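Local coordinates for putative decarboxylase involved in desferrioxamine biosynthesis (Erwinia amylovora, PDB 5O5C), which is the lysine decarboxylase of desferrioxamine siderophore biosynthesis, probably using pyridoxal 5'-phosphate to convert lysine into cadaverine, at residues F166-G169 with G170-N174; V132-W135 with D136-A139; T369-L372 with V373-S376. All blocks are in the same frame, centred on the assembly; numbering follows the deposited sequence.

Contact 1. Residues F166-G169 with G170-N174; sequences FTSG and GTQSN. With PLP (pyridoxal-5'-phosphate), chain H.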
loop_
_atom_site.group_PDB
_atom_site.type_symbol
_atom_site.label_atom_id
_atom_site.label_comp_id
_atom_site.label_asym_id
_atom_site.label_seq_id
_atom_site.Cartn_x
_atom_site.Cartn_y
_atom_site.Cartn_z
ATOM N N PHE B 166 -6.088 5.237 -6.740
ATOM C CA PHE B 166 -5.622 5.268 -5.388
ATOM C C PHE B 166 -4.420 4.298 -5.282
ATOM O O PHE B 166 -4.451 3.157 -5.774
ATOM C CB PHE B 166 -6.728 4.927 -4.428
ATOM C CG PHE B 166 -7.578 6.099 -4.009
ATOM C CD1 PHE B 166 -8.648 6.523 -4.783
ATOM C CD2 PHE B 166 -7.363 6.731 -2.771
ATOM C CE1 PHE B 166 -9.436 7.604 -4.395
ATOM C CE2 PHE B 166 -8.157 7.811 -2.368
ATOM C CZ PHE B 166 -9.199 8.234 -3.167
ATOM N N THR B 167 -3.396 4.760 -4.583
ATOM C CA THR B 167 -2.183 4.006 -4.295
ATOM C C THR B 167 -1.919 3.965 -2.819
ATOM O O THR B 167 -2.654 4.555 -2.070
ATOM C CB THR B 167 -0.995 4.757 -4.835
ATOM O OG1 THR B 167 -0.928 5.991 -4.138
ATOM C CG2 THR B 167 -1.172 5.014 -6.301
ATOM N N SER B 168 -0.789 3.365 -2.409
ATOM C CA SER B 168 -0.475 3.236 -1.001
ATOM C C SER B 168 -0.157 4.541 -0.389
ATOM O O SER B 168 -0.249 4.705 0.828
ATOM C CB SER B 168 0.685 2.285 -0.744
ATOM O OG SER B 168 1.855 2.514 -1.459
ATOM N N GLY B 169 0.272 5.468 -1.234
ATOM C CA GLY B 169 0.632 6.777 -0.804
ATOM C C GLY B 169 1.571 7.399 -1.795
ATOM O O GLY B 169 1.835 6.886 -2.927
ATOM N N GLY B 170 2.090 8.511 -1.309
ATOM C CA GLY B 170 2.838 9.483 -2.039
ATOM C C GLY B 170 4.036 8.983 -2.728
ATOM O O GLY B 170 4.268 9.378 -3.850
ATOM N N THR B 171 4.809 8.151 -2.025
ATOM C CA THR B 171 5.868 7.414 -2.605
ATOM C C THR B 171 5.511 6.582 -3.869
ATOM O O THR B 171 6.228 6.648 -4.820
ATOM C CB THR B 171 6.547 6.544 -1.544
ATOM O OG1 THR B 171 6.867 7.358 -0.402
ATOM C CG2 THR B 171 7.775 5.856 -2.122
ATOM N N GLN B 172 4.487 5.748 -3.831
ATOM C CA GLN B 172 4.083 4.958 -4.989
ATOM C C GLN B 172 3.487 5.856 -6.083
ATOM O O GLN B 172 3.694 5.617 -7.255
ATOM C CB GLN B 172 3.072 3.888 -4.566
ATOM C CG GLN B 172 2.559 2.982 -5.639
ATOM C CD GLN B 172 1.357 2.180 -5.153
ATOM O OE1 GLN B 172 1.292 1.828 -4.024
ATOM N NE2 GLN B 172 0.363 1.999 -5.996
ATOM N N SER B 173 2.768 6.910 -5.707
ATOM C CA SER B 173 2.295 7.880 -6.728
ATOM C C SER B 173 3.466 8.539 -7.509
ATOM O O SER B 173 3.413 8.642 -8.784
ATOM C CB SER B 173 1.412 8.906 -6.049
ATOM O OG SER B 173 0.379 8.199 -5.319
ATOM N N ASN B 174 4.519 8.918 -6.770
ATOM C CA ASN B 174 5.731 9.501 -7.373
ATOM C C ASN B 174 6.453 8.491 -8.218
ATOM O O ASN B 174 6.993 8.852 -9.247
ATOM C CB ASN B 174 6.685 10.135 -6.368
ATOM C CG ASN B 174 6.204 11.487 -5.859
ATOM O OD1 ASN B 174 5.321 12.119 -6.458
ATOM N ND2 ASN B 174 6.804 11.954 -4.775
HETATM N N1 PLP H . 5.916 13.964 -1.590
HETATM C C2 PLP H . 5.905 14.925 -0.643
HETATM C C2A PLP H . 5.881 16.375 -1.026
HETATM C C3 PLP H . 5.898 14.524 0.771
HETATM O O3 PLP H . 5.887 15.454 1.783
HETATM C C4 PLP H . 5.897 13.064 1.034
HETATM C C4A PLP H . 5.963 12.535 2.414
HETATM C C5 PLP H . 5.912 12.120 -0.085
HETATM C C6 PLP H . 5.947 12.640 -1.363
HETATM C C5A PLP H . 5.926 10.633 0.185
HETATM O O4P PLP H . 4.604 10.362 0.677
HETATM P P PLP H . 4.078 8.988 1.344
HETATM O O1P PLP H . 4.717 8.961 2.696
HETATM O O2P PLP H . 2.590 9.194 1.468
HETATM O O3P PLP H . 4.448 7.817 0.504
HETATM O O HOH W 1 -2.679 1.454 -6.986
HETATM O O HOH W 2 3.550 4.559 -1.377
#
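Gln172 OE1 is gripped twice by Ser168, by its hydroxyl OG at 2.7 Å and by its backbone N at 3.0 Å. The setting is the tight turn between strand 163-167 and helix 170-189, whose first residues cup the phosphate of pyridoxal 5'-phosphate, as expected in the fold-type I (aspartate aminotransferase) family. The two donors use the amide oxygen differently: Ser168 OG lies only 20° off the carbonyl plane, whereas Ser168 N stands well above it. Gln172 gets there by running extended, with CG anti to the backbone N (chi1 -180°). It thereby slides past Thr167 in the opposite sense, with NE2 close against Thr167 CB and CG2. NE2 also donates a hydrogen bond to Gln378 OE1 of the same chain, which helps fix the amide rotation. A water donates to Ser168 OG and accepts from Gln172 N, stitching turn to helix; the hydroxyls Thr167 OG1 and Ser173 OG lie 2.8 Å apart. Gly169 is the N-cap residue, and its O accepts Ser173 N at 2.9 Å. The first N-H groups of the helix, which have no carbonyl of a preceding turn to bond to, point at the phosphate: Gly170 N donates to PLP O2P at 2.9 Å, a place where the helix positive end would probably steady the anion. Thr379 of the second subunit is bonded to Thr171 OG1. Phosphate oxygen O3P is held twice by one residue, Thr171 N bonding to it at 2.6 Å almost straight (176°) and Thr171 OG1 also at 2.6 Å.

Contact 2. Residues V132-W135 with D136-A139; sequences VDTW and DQSA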
loop_
_atom_site.group_PDB
_atom_site.type_symbol
_atom_site.label_atom_id
_atom_site.label_comp_id
_atom_site.label_asym_id
_atom_site.label_seq_id
_atom_site.Cartn_x
_atom_site.Cartn_y
_atom_site.Cartn_z
ATOM N N VAL B 132 -10.491 -3.497 -4.535
ATOM C CA VAL B 132 -10.939 -2.608 -5.617
ATOM C C VAL B 132 -10.086 -2.634 -6.890
ATOM O O VAL B 132 -10.194 -1.743 -7.723
ATOM C CB VAL B 132 -11.107 -1.150 -5.158
ATOM C CG1 VAL B 132 -11.998 -1.075 -3.935
ATOM C CG2 VAL B 132 -9.778 -0.477 -4.871
ATOM N N ASP B 133 -9.262 -3.668 -7.043
ATOM C CA ASP B 133 -8.591 -3.929 -8.284
ATOM C C ASP B 133 -9.561 -4.351 -9.392
ATOM O O ASP B 133 -9.390 -3.920 -10.525
ATOM C CB ASP B 133 -7.434 -4.903 -8.116
ATOM C CG ASP B 133 -7.840 -6.220 -7.548
ATOM O OD1 ASP B 133 -8.789 -6.256 -6.737
ATOM O OD2 ASP B 133 -7.217 -7.225 -7.920
ATOM N N THR B 134 -10.603 -5.114 -9.057
ATOM C CA THR B 134 -11.558 -5.544 -10.059
ATOM C C THR B 134 -12.990 -5.359 -9.649
ATOM O O THR B 134 -13.365 -5.386 -8.477
ATOM C CB THR B 134 -11.380 -7.043 -10.473
ATOM O OG1 THR B 134 -11.634 -7.875 -9.337
ATOM C CG2 THR B 134 -10.009 -7.321 -11.001
ATOM N N TRP B 135 -13.837 -5.232 -10.638
ATOM C CA TRP B 135 -15.272 -5.070 -10.344
ATOM C C TRP B 135 -15.804 -6.318 -9.584
ATOM O O TRP B 135 -16.576 -6.199 -8.583
ATOM C CB TRP B 135 -16.060 -4.743 -11.595
ATOM C CG TRP B 135 -17.450 -5.134 -11.513
ATOM C CD1 TRP B 135 -17.974 -6.358 -11.829
ATOM C CD2 TRP B 135 -18.516 -4.347 -11.066
ATOM N NE1 TRP B 135 -19.289 -6.367 -11.606
ATOM C CE2 TRP B 135 -19.661 -5.137 -11.144
ATOM C CE3 TRP B 135 -18.634 -3.009 -10.683
ATOM C CZ2 TRP B 135 -20.895 -4.663 -10.809
ATOM C CZ3 TRP B 135 -19.795 -2.568 -10.337
ATOM C CH2 TRP B 135 -20.952 -3.378 -10.405
ATOM N N ASP B 136 -15.310 -7.477 -9.957
ATOM C CA ASP B 136 -15.817 -8.733 -9.348
ATOM C C ASP B 136 -15.308 -9.014 -7.906
ATOM O O ASP B 136 -15.639 -10.042 -7.341
ATOM C CB ASP B 136 -15.624 -9.905 -10.292
ATOM C CG ASP B 136 -14.188 -10.252 -10.537
ATOM O OD1 ASP B 136 -13.298 -9.736 -9.844
ATOM O OD2 ASP B 136 -13.923 -10.992 -11.496
ATOM N N GLN B 137 -14.557 -8.082 -7.311
ATOM C CA GLN B 137 -14.187 -8.167 -5.896
ATOM C C GLN B 137 -14.659 -6.882 -5.116
ATOM O O GLN B 137 -14.457 -6.731 -3.898
ATOM C CB GLN B 137 -12.673 -8.361 -5.779
ATOM C CG GLN B 137 -12.048 -9.474 -6.609
ATOM C CD GLN B 137 -10.538 -9.413 -6.612
ATOM O OE1 GLN B 137 -9.896 -9.632 -5.598
ATOM N NE2 GLN B 137 -9.967 -9.079 -7.748
ATOM N N SER B 138 -15.315 -5.974 -5.796
ATOM C CA SER B 138 -15.781 -4.751 -5.155
ATOM C C SER B 138 -17.152 -4.176 -5.538
ATOM O O SER B 138 -17.722 -3.437 -4.772
ATOM C CB SER B 138 -14.716 -3.666 -5.326
ATOM O OG SER B 138 -14.415 -3.498 -6.698
ATOM N N ALA B 139 -17.663 -4.441 -6.703
ATOM C CA ALA B 139 -18.889 -3.753 -7.134
ATOM C C ALA B 139 -18.829 -2.224 -6.938
ATOM O O ALA B 139 -17.913 -1.588 -7.459
ATOM C CB ALA B 139 -20.125 -4.389 -6.505
#
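Ala139 CA sits over one face of the Trp135 indole, 3.7 Å from the centroid of the six-membered ring and 19° off its normal, a CH-pi contact displaced toward the rim; Ala139 CB lies near Trp135 CH2. Phe462 of the second subunit also packs on Trp135. The Asp133 carboxylate and the Gln137 amide are turned 74° against each other, and the weak bond from Gln137 NE2 to Asp133 OD2 is 3.3 Å long; Asp133 has its stronger partner in Ser131. That NE2 is better used on Thr134 OG1, at 2.6 Å. Lying between its own backbone N and carbonyl carbon (chi1 64°), Thr134 OG1 also meets Asp136 OD1 at 2.5 Å, nearly along the carboxylate C-O direction, so the hydroxyl accepts from the amide and donates to the carboxylate. Thr134 O is clasped from opposite faces of its plane by Gln137 N (3.2 Å) and Ser138 OG (2.8 Å), the latter also bonded to Thr142. Trp135 O takes Ser138 N and Ala139 N, the latter at 2.8 Å. Gln137 OE1 bonds to Asn111 of the second subunit. The arrangement is a single, weakly bonded helical turn ended by a positive-phi residue, at the dimer interface of a fold-type I enzyme.

Contact 3. Residues T369-L372 with V373-S376; sequences TPNL and VNKS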
loop_
_atom_site.group_PDB
_atom_site.type_symbol
_atom_site.label_atom_id
_atom_site.label_comp_id
_atom_site.label_asym_id
_atom_site.label_seq_id
_atom_site.Cartn_x
_atom_site.Cartn_y
_atom_site.Cartn_z
ATOM N N THR B 369 -16.692 -4.013 -18.410
ATOM C CA THR B 369 -16.327 -4.244 -17.009
ATOM C C THR B 369 -15.236 -3.270 -16.464
ATOM O O THR B 369 -14.067 -3.320 -16.902
ATOM C CB THR B 369 -15.965 -5.731 -16.734
ATOM O OG1 THR B 369 -15.715 -5.901 -15.322
ATOM C CG2 THR B 369 -14.742 -6.213 -17.517
ATOM N N PRO B 370 -15.608 -2.370 -15.518
ATOM C CA PRO B 370 -14.592 -1.511 -14.895
ATOM C C PRO B 370 -13.626 -2.221 -13.932
ATOM O O PRO B 370 -14.008 -2.549 -12.797
ATOM C CB PRO B 370 -15.431 -0.487 -14.139
ATOM C CG PRO B 370 -16.701 -1.192 -13.827
ATOM C CD PRO B 370 -16.951 -2.027 -15.033
ATOM N N ASN B 371 -12.416 -2.483 -14.422
ATOM C CA ASN B 371 -11.291 -2.985 -13.637
ATOM C C ASN B 371 -10.172 -1.973 -13.377
ATOM O O ASN B 371 -9.328 -1.767 -14.231
ATOM C CB ASN B 371 -10.656 -4.189 -14.306
ATOM C CG ASN B 371 -11.592 -5.373 -14.384
ATOM O OD1 ASN B 371 -12.370 -5.653 -13.443
ATOM N ND2 ASN B 371 -11.563 -6.042 -15.523
ATOM N N LEU B 372 -10.100 -1.439 -12.166
ATOM C CA LEU B 372 -9.134 -0.367 -11.861
ATOM C C LEU B 372 -7.686 -0.843 -11.836
ATOM O O LEU B 372 -6.770 -0.020 -12.033
ATOM C CB LEU B 372 -9.507 0.350 -10.570
ATOM C CG LEU B 372 -10.924 0.922 -10.423
ATOM C CD1 LEU B 372 -11.120 1.520 -9.030
ATOM C CD2 LEU B 372 -11.273 1.983 -11.441
ATOM N N VAL B 373 -7.459 -2.153 -11.630
ATOM C CA VAL B 373 -6.128 -2.767 -11.800
ATOM C C VAL B 373 -5.451 -2.328 -13.115
ATOM O O VAL B 373 -4.248 -2.121 -13.149
ATOM C CB VAL B 373 -6.104 -4.325 -11.606
ATOM C CG1 VAL B 373 -6.443 -5.085 -12.884
ATOM C CG2 VAL B 373 -4.739 -4.781 -11.099
ATOM N N ASN B 374 -6.226 -2.054 -14.165
ATOM C CA ASN B 374 -5.602 -1.635 -15.421
ATOM C C ASN B 374 -4.797 -0.319 -15.322
ATOM O O ASN B 374 -3.904 -0.110 -16.124
ATOM C CB ASN B 374 -6.629 -1.622 -16.558
ATOM C CG ASN B 374 -7.286 -2.996 -16.757
ATOM O OD1 ASN B 374 -8.499 -3.127 -16.610
ATOM N ND2 ASN B 374 -6.488 -4.024 -17.016
ATOM N N LYS B 375 -5.063 0.511 -14.314
ATOM C CA LYS B 375 -4.337 1.767 -14.054
ATOM C C LYS B 375 -3.339 1.748 -12.860
ATOM O O LYS B 375 -2.763 2.780 -12.478
ATOM C CB LYS B 375 -5.341 2.903 -13.777
ATOM C CG LYS B 375 -6.525 3.007 -14.736
ATOM C CD LYS B 375 -7.502 4.133 -14.413
ATOM C CE LYS B 375 -8.305 3.888 -13.162
ATOM N NZ LYS B 375 -9.384 4.865 -12.927
ATOM N N SER B 376 -3.121 0.591 -12.287
ATOM C CA SER B 376 -2.456 0.449 -10.987
ATOM C C SER B 376 -1.214 -0.340 -11.181
ATOM O O SER B 376 -1.149 -1.123 -12.134
ATOM C CB SER B 376 -3.399 -0.275 -10.025
ATOM O OG SER B 376 -2.909 -0.332 -8.691
#
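Leu372 and Lys375 both set CG anti to the carbonyl carbon, beside the backbone N (chi1 -54° and -46°), which sends the two side chains off the turn side by side in one direction. A bend at chi3 of Lys375 (-70°) then swings its end alongside the leucine, where Leu372 CD2 touches Lys375 CE at 3.9 Å and Lys375 NZ at 3.8 Å. The methyl group therefore flanks the ammonium, whose charge is met by Asp163 in a salt bridge and by the carbonyl of Gly164. The backbone beneath is a short 3-10 turn, each bond spanning three residues. Asn374 N donates to Asn371 O at 3.1 Å and Lys375 N to Leu372 O at 2.9 Å. Ser376 N continues the series to Val373 O at 3.1 Å, and Ser376 OG accepts from Gln378 N just beyond. The turn lies in the long connection between strand 339-343 and helix 385-394. Val373 packs on Asp133 in the loop before helix 135-138. The buried Leu372 rests on Thr142, Glu145 and Gln146 of helix 140-156 and on Arg381, Pro370 touches Trp135 of helix 135-138, and Lys375 reaches back to the start of strand 163-167.

Overall arrangement
Contacts 2 and 3 touch, their centres 9 Å apart: Asp133 O and Val373 N are 2.8 Å apart and Trp135 N and Asn371 OD1 3.2 Å, both probable hydrogen bonds joining the loop before helix 135-138 to the 3-10 turn. Contact 1 lies deeper, its centre about 20 Å from that of contact 2 and 16 Å from that of contact 3, and binds the cofactor phosphate directly. The other two lie near a different cofactor, evidently that of the second subunit: its nearest approach is about 6 Å from the Asp133 side chain and 8 Å from that of Val373. Correspondingly, Thr380 of the second subunit bonds to the PLP of contact 1.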